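Local coordinates for 3-oxo-glucose-6-phosphate:glutamate aminotransferase (Bacillus subtilis subsp. subtilis, PDB 4K2M), which catalyses the reversible, pyridoxal phosphate-dependent transfer of an amino group from glutamate to 3-dehydro-glucose 6-phosphate, giving kanosamine 6-phosphate for antibiotic biosynthesis, at residues 146-151 and 167-172; 179-184 and 207-212. One frame throughout, in Å; residues are numbered along the deposited sequence.

Contact 1: residues 146-151 and 167-172. With EDO (1,2-ethanediol), chain G.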
loop_
_atom_site.group_PDB
_atom_site.type_symbol
_atom_site.label_atom_id
_atom_site.label_comp_id
_atom_site.label_asym_id
_atom_site.label_seq_id
_atom_site.Cartn_x
_atom_site.Cartn_y
_atom_site.Cartn_z
ATOM N N VAL A 146 18.719 0.836 -17.374
ATOM C CA VAL A 146 17.876 -0.351 -17.306
ATOM C C VAL A 146 17.220 -0.522 -18.658
ATOM O O VAL A 146 16.399 0.308 -19.050
ATOM C CB VAL A 146 16.754 -0.155 -16.253
ATOM C CG1 VAL A 146 15.834 -1.404 -16.210
ATOM C CG2 VAL A 146 17.349 0.122 -14.876
ATOM N N ILE A 147 17.598 -1.570 -19.386
ATOM C CA ILE A 147 17.036 -1.811 -20.705
ATOM C C ILE A 147 15.639 -2.422 -20.560
ATOM O O ILE A 147 15.447 -3.395 -19.821
ATOM C CB ILE A 147 17.947 -2.738 -21.522
ATOM C CG1 ILE A 147 19.268 -2.013 -21.845
ATOM C CG2 ILE A 147 17.247 -3.171 -22.806
ATOM C CD1 ILE A 147 20.292 -2.924 -22.566
ATOM N N MET A 148 14.657 -1.855 -21.258
ATOM C CA MET A 148 13.264 -2.267 -21.057
ATOM C C MET A 148 12.446 -1.889 -22.281
ATOM O O MET A 148 12.900 -1.061 -23.102
ATOM C CB MET A 148 12.684 -1.594 -19.789
ATOM C CG MET A 148 12.759 -0.084 -19.789
ATOM S SD MET A 148 12.054 0.632 -18.285
ATOM C CE MET A 148 10.317 0.305 -18.515
ATOM N N PRO A 149 11.238 -2.465 -22.409
ATOM C CA PRO A 149 10.354 -2.040 -23.505
ATOM C C PRO A 149 9.602 -0.754 -23.173
ATOM O O PRO A 149 9.488 -0.359 -22.002
ATOM C CB PRO A 149 9.373 -3.210 -23.628
ATOM C CG PRO A 149 9.252 -3.715 -22.211
ATOM C CD PRO A 149 10.642 -3.571 -21.620
ATOM N N ALA A 150 9.057 -0.114 -24.204
ATOM C CA ALA A 150 8.333 1.139 -24.025
ATOM C C ALA A 150 6.818 0.973 -24.053
ATOM O O ALA A 150 6.086 1.976 -24.038
ATOM C CB ALA A 150 8.763 2.130 -25.111
ATOM N N ASN A 151 6.333 -0.269 -24.089
ATOM C CA ASN A 151 4.899 -0.504 -24.250
ATOM C C ASN A 151 4.218 -1.132 -23.040
ATOM O O ASN A 151 3.105 -1.645 -23.147
ATOM C CB ASN A 151 4.647 -1.370 -25.492
ATOM C CG ASN A 151 5.218 -2.768 -25.354
ATOM O OD1 ASN A 151 6.124 -3.000 -24.549
ATOM N ND2 ASN A 151 4.690 -3.718 -26.141
ATOM N N PRO A 167 15.714 4.559 -17.676
ATOM C CA PRO A 167 15.170 3.637 -18.673
ATOM C C PRO A 167 15.844 3.810 -20.031
ATOM O O PRO A 167 16.019 4.946 -20.510
ATOM C CB PRO A 167 13.695 4.059 -18.776
ATOM C CG PRO A 167 13.391 4.723 -17.441
ATOM C CD PRO A 167 14.686 5.444 -17.100
ATOM N N ILE A 168 16.228 2.690 -20.628
ATOM C CA ILE A 168 16.740 2.668 -21.988
ATOM C C ILE A 168 15.817 1.774 -22.801
ATOM O O ILE A 168 15.789 0.545 -22.638
ATOM C CB ILE A 168 18.187 2.160 -22.041
ATOM C CG1 ILE A 168 19.107 3.087 -21.232
ATOM C CG2 ILE A 168 18.692 2.077 -23.489
ATOM C CD1 ILE A 168 19.203 4.534 -21.757
ATOM N N TYR A 169 15.017 2.395 -23.654
ATOM C CA TYR A 169 13.980 1.650 -24.349
ATOM C C TYR A 169 14.522 0.947 -25.584
ATOM O O TYR A 169 15.268 1.539 -26.394
ATOM C CB TYR A 169 12.838 2.594 -24.714
ATOM C CG TYR A 169 12.224 3.202 -23.473
ATOM C CD1 TYR A 169 11.476 2.411 -22.606
ATOM C CD2 TYR A 169 12.406 4.540 -23.158
ATOM C CE1 TYR A 169 10.925 2.946 -21.459
ATOM C CE2 TYR A 169 11.850 5.087 -22.011
ATOM C CZ TYR A 169 11.110 4.275 -21.176
ATOM O OH TYR A 169 10.536 4.786 -20.032
ATOM N N VAL A 170 14.176 -0.324 -25.711
ATOM C CA VAL A 170 14.466 -1.068 -26.930
ATOM C C VAL A 170 13.190 -1.668 -27.518
ATOM O O VAL A 170 12.176 -1.849 -26.821
ATOM C CB VAL A 170 15.563 -2.148 -26.749
ATOM C CG1 VAL A 170 16.790 -1.566 -26.088
ATOM C CG2 VAL A 170 15.059 -3.292 -25.944
ATOM N N ASP A 171 13.254 -1.983 -28.808
ATOM C CA ASP A 171 12.085 -2.369 -29.582
ATOM C C ASP A 171 11.555 -3.733 -29.157
ATOM O O ASP A 171 12.295 -4.554 -28.616
ATOM C CB ASP A 171 12.461 -2.398 -31.072
ATOM C CG ASP A 171 11.407 -1.752 -31.968
ATOM O OD1 ASP A 171 10.337 -1.347 -31.461
ATOM O OD2 ASP A 171 11.658 -1.647 -33.191
ATOM N N ILE A 172 10.267 -3.960 -29.400
ATOM C CA ILE A 172 9.634 -5.244 -29.094
ATOM C C ILE A 172 9.588 -6.129 -30.328
ATOM O O ILE A 172 9.776 -5.666 -31.445
ATOM C CB ILE A 172 8.186 -5.072 -28.637
ATOM C CG1 ILE A 172 7.404 -4.290 -29.704
ATOM C CG2 ILE A 172 8.138 -4.391 -27.272
ATOM C CD1 ILE A 172 5.899 -4.340 -29.581
HETATM C C1 EDO G . 0.607 -1.489 -27.509
HETATM O O1 EDO G . 1.528 -0.470 -27.132
HETATM C C2 EDO G . 1.356 -2.746 -27.930
HETATM O O2 EDO G . 1.951 -3.337 -26.772
HETATM O O HOH W 1 9.571 -1.010 -26.876
#
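The two parallel strands of a beta-alpha-beta unit meet where V146, I147 and M148 run beside P167, I168 and Y169, at the margin of the large mixed sheet of the aminotransferase domain. Their hydrogen bonds alternate as parallel pairing requires: I168 N gives to V146 O, M148 N to I168 O at 3.0 Å, and V170 N to M148 O at 3.0 Å. Each of these carbonyls also receives a CA-H, most closely from Y169 CA to M148 O at 3.2 Å. On the sheet face carrying M148 and Y169, the two side chains lie alongside one another and point the same way. M148 has CG between its backbone N and carbonyl carbon (chi1 56°), which brings CG to 3.9 Å from Y169 CE1; with chi2 extended (180°), SD lies near P167 CB and meets the tyrosine ring obliquely in a Met-aromatic contact, and the bend at chi3 turns CE back toward Y169 CE1. P149 O lies at the ring's edge, 3.5 Å from Y169 CD1, while A150 CB packs against the same ring carbon. Helix 154-163 covers this face through V160, T156, L161 and E157. On the other face, I147 CG2 reaches V170 CG1 at 3.7 Å. Beyond M148 the chains separate, and one water bridges them, accepting from A150 N and donating to V170 O at 2.7 Å. Farther on, N151 and I172 approach from opposite directions, the isoleucine CG2 touching the amide; N151 ND2 gives hydrogen bonds to F177 O and to an ethanediol probably left from crystallisation. The side chain of N151 is about 6 Å from that of Y381, which binds substrate. Such pairing, with a helix linking neighbouring parallel strands, is characteristic of the beta-alpha-beta crossover in the aspartate aminotransferase fold.

Contact 2: residues 179-184 and 207-212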
loop_
_atom_site.group_PDB
_atom_site.type_symbol
_atom_site.label_atom_id
_atom_site.label_comp_id
_atom_site.label_asym_id
_atom_site.label_seq_id
_atom_site.Cartn_x
_atom_site.Cartn_y
_atom_site.Cartn_z
ATOM N N ILE A 179 9.858 -7.626 -25.303
ATOM C CA ILE A 179 11.151 -7.054 -25.669
ATOM C C ILE A 179 11.909 -7.967 -26.631
ATOM O O ILE A 179 11.994 -9.172 -26.423
ATOM C CB ILE A 179 11.980 -6.735 -24.403
ATOM C CG1 ILE A 179 13.266 -5.979 -24.753
ATOM C CG2 ILE A 179 12.284 -8.001 -23.595
ATOM C CD1 ILE A 179 13.983 -5.471 -23.494
ATOM N N ASP A 180 12.438 -7.398 -27.709
ATOM C CA ASP A 180 13.104 -8.221 -28.725
ATOM C C ASP A 180 14.534 -8.486 -28.267
ATOM O O ASP A 180 15.348 -7.563 -28.188
ATOM C CB ASP A 180 13.080 -7.477 -30.064
ATOM C CG ASP A 180 13.584 -8.323 -31.235
ATOM O OD1 ASP A 180 14.158 -9.416 -31.019
ATOM O OD2 ASP A 180 13.411 -7.868 -32.383
ATOM N N PRO A 181 14.859 -9.749 -27.950
ATOM C CA PRO A 181 16.193 -9.996 -27.396
ATOM C C PRO A 181 17.253 -9.647 -28.426
ATOM O O PRO A 181 18.379 -9.295 -28.072
ATOM C CB PRO A 181 16.206 -11.507 -27.144
ATOM C CG PRO A 181 14.767 -11.920 -27.129
ATOM C CD PRO A 181 14.079 -10.990 -28.095
ATOM N N ASP A 182 16.880 -9.713 -29.697
ATOM C CA ASP A 182 17.811 -9.338 -30.757
ATOM C C ASP A 182 18.091 -7.832 -30.841
ATOM O O ASP A 182 18.891 -7.407 -31.667
ATOM C CB ASP A 182 17.304 -9.847 -32.104
ATOM C CG ASP A 182 17.407 -11.351 -32.230
ATOM O OD1 ASP A 182 18.380 -11.924 -31.694
ATOM O OD2 ASP A 182 16.516 -11.954 -32.863
ATOM N N LYS A 183 17.447 -7.031 -29.990
ATOM C CA LYS A 183 17.657 -5.575 -29.989
ATOM C C LYS A 183 18.325 -5.095 -28.709
ATOM O O LYS A 183 18.635 -3.912 -28.549
ATOM C CB LYS A 183 16.314 -4.838 -30.120
ATOM C CG LYS A 183 15.584 -5.051 -31.427
ATOM C CD LYS A 183 16.255 -4.296 -32.570
ATOM C CE LYS A 183 15.322 -4.232 -33.770
ATOM N NZ LYS A 183 15.991 -3.617 -34.950
ATOM N N ILE A 184 18.540 -6.013 -27.780
ATOM C CA ILE A 184 19.016 -5.617 -26.464
ATOM C C ILE A 184 20.498 -5.265 -26.504
ATOM O O ILE A 184 20.918 -4.243 -25.960
ATOM C CB ILE A 184 18.754 -6.736 -25.434
ATOM C CG1 ILE A 184 17.247 -6.877 -25.212
ATOM C CG2 ILE A 184 19.472 -6.444 -24.116
ATOM C CD1 ILE A 184 16.873 -8.066 -24.306
ATOM N N MET A 207 13.136 -15.528 -22.294
ATOM C CA MET A 207 14.032 -15.347 -21.154
ATOM C C MET A 207 15.383 -16.043 -21.297
ATOM O O MET A 207 16.406 -15.528 -20.819
ATOM C CB MET A 207 13.341 -15.761 -19.854
ATOM C CG MET A 207 12.186 -14.835 -19.438
ATOM S SD MET A 207 12.740 -13.159 -19.139
ATOM C CE MET A 207 13.694 -13.392 -17.650
ATOM N N GLN A 208 15.413 -17.188 -21.961
ATOM C CA GLN A 208 16.705 -17.865 -22.155
ATOM C C GLN A 208 17.678 -17.005 -22.967
ATOM O O GLN A 208 18.864 -16.880 -22.625
ATOM C CB GLN A 208 16.524 -19.249 -22.801
ATOM C CG GLN A 208 17.846 -20.007 -22.951
ATOM C CD GLN A 208 17.656 -21.429 -23.449
ATOM O OE1 GLN A 208 16.645 -21.754 -24.073
ATOM N NE2 GLN A 208 18.631 -22.286 -23.168
ATOM N N HIS A 209 17.170 -16.378 -24.021
ATOM C CA HIS A 209 17.993 -15.539 -24.880
ATOM C C HIS A 209 18.399 -14.279 -24.110
ATOM O O HIS A 209 19.550 -13.863 -24.140
ATOM C CB HIS A 209 17.216 -15.224 -26.162
ATOM C CG HIS A 209 18.027 -14.564 -27.229
ATOM N ND1 HIS A 209 19.327 -14.147 -27.034
ATOM C CD2 HIS A 209 17.717 -14.249 -28.510
ATOM C CE1 HIS A 209 19.781 -13.602 -28.150
ATOM N NE2 HIS A 209 18.825 -13.648 -29.058
ATOM N N ILE A 210 17.452 -13.685 -23.389
ATOM C CA ILE A 210 17.760 -12.549 -22.530
ATOM C C ILE A 210 18.855 -12.891 -21.512
ATOM O O ILE A 210 19.783 -12.112 -21.312
ATOM C CB ILE A 210 16.470 -12.008 -21.842
ATOM C CG1 ILE A 210 15.525 -11.430 -22.900
ATOM C CG2 ILE A 210 16.824 -10.949 -20.793
ATOM C CD1 ILE A 210 14.137 -11.024 -22.361
ATOM N N ARG A 211 18.766 -14.064 -20.884
ATOM C CA ARG A 211 19.774 -14.477 -19.901
ATOM C C ARG A 211 21.148 -14.678 -20.555
ATOM O O ARG A 211 22.185 -14.364 -19.963
ATOM C CB ARG A 211 19.297 -15.753 -19.173
ATOM C CG ARG A 211 20.345 -16.479 -18.313
ATOM C CD ARG A 211 21.096 -15.538 -17.398
ATOM N NE ARG A 211 20.265 -14.978 -16.343
ATOM C CZ ARG A 211 20.698 -14.106 -15.438
ATOM N NH1 ARG A 211 21.954 -13.679 -15.465
ATOM N NH2 ARG A 211 19.875 -13.653 -14.509
ATOM N N GLN A 212 21.169 -15.196 -21.775
ATOM C CA GLN A 212 22.449 -15.332 -22.467
ATOM C C GLN A 212 23.125 -13.978 -22.660
ATOM O O GLN A 212 24.332 -13.852 -22.456
ATOM C CB GLN A 212 22.269 -16.024 -23.815
ATOM C CG GLN A 212 21.996 -17.507 -23.687
ATOM C CD GLN A 212 21.525 -18.120 -24.994
ATOM O OE1 GLN A 212 21.436 -17.437 -26.017
ATOM N NE2 GLN A 212 21.218 -19.415 -24.964
#
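I210, H209 and P181 carry most of the meeting between the loop 179-184 and helix 207-217: I210 packs among aliphatic side chains, while H209 meets a proline on its face and a carboxylate at its edge. The H209 imidazole has P181 over one of its faces: P181 CB stands 3.7 Å from the ring centroid, 24° off the normal, and is displaced toward the rim, so that its nearest ring atom is H209 CD2 at 3.4 Å. This is a CH-pi contact. The histidine reaches the proline because its CG is anti to the backbone N (chi1 -170°), which carries the ring out from the helix toward the loop. At the ring's edge, H209 NE2 donates to D182 OD1 over 3.2 Å in a His-carboxylate hydrogen bond. The carboxylate and ring planes are 70° apart, and the donor meets the oxygen from above the carboxylate plane. A negative aspartate here would be expected to raise the histidine's affinity for a second proton.

The loop is itself held in shape, with D180 OD1 accepting from D182 N at 3.0 Å in an Asx turn that spans P181; a backbone bond from K183 N to D180 O closes a beta turn over residues 180-183. This piece of chain lies between strands 166-169 and 192-195 of the aminotransferase domain, and the helix follows the second of them.

Deeper in, I210 touches two loop isoleucines with different atoms. Its CD1 meets I179 CG2 at 3.8 Å, the side chains crossing obliquely, whereas I210 CG1 lies 3.9 Å from I184 CD1, in a crossing near a right angle. I195 of strand 192-195 also touches both I184 and I210, and I147 of strand 145-148 touches I179 and I184.

In the fold
Followed from the N terminus, the chain first makes contact 1: strand 145-148 leads through helix 154-163 to strand 166-169, and the pairing closes that crossover. Contact 2 opens only afterwards, so the two stand in series and neither nests in nor crosses the other. The chain leaves 167-172, passes through the loop 179-184, enters strand 192-195 on the far side of strand 145-148, and closes contact 2 at helix 207-217. Their centres lie 12 Å apart and they touch directly: D180 N probably bonds to D171 O, and V170 CG2 packs on I179 CG1. The loop 179-184 thus joins the sheet margin to the helix.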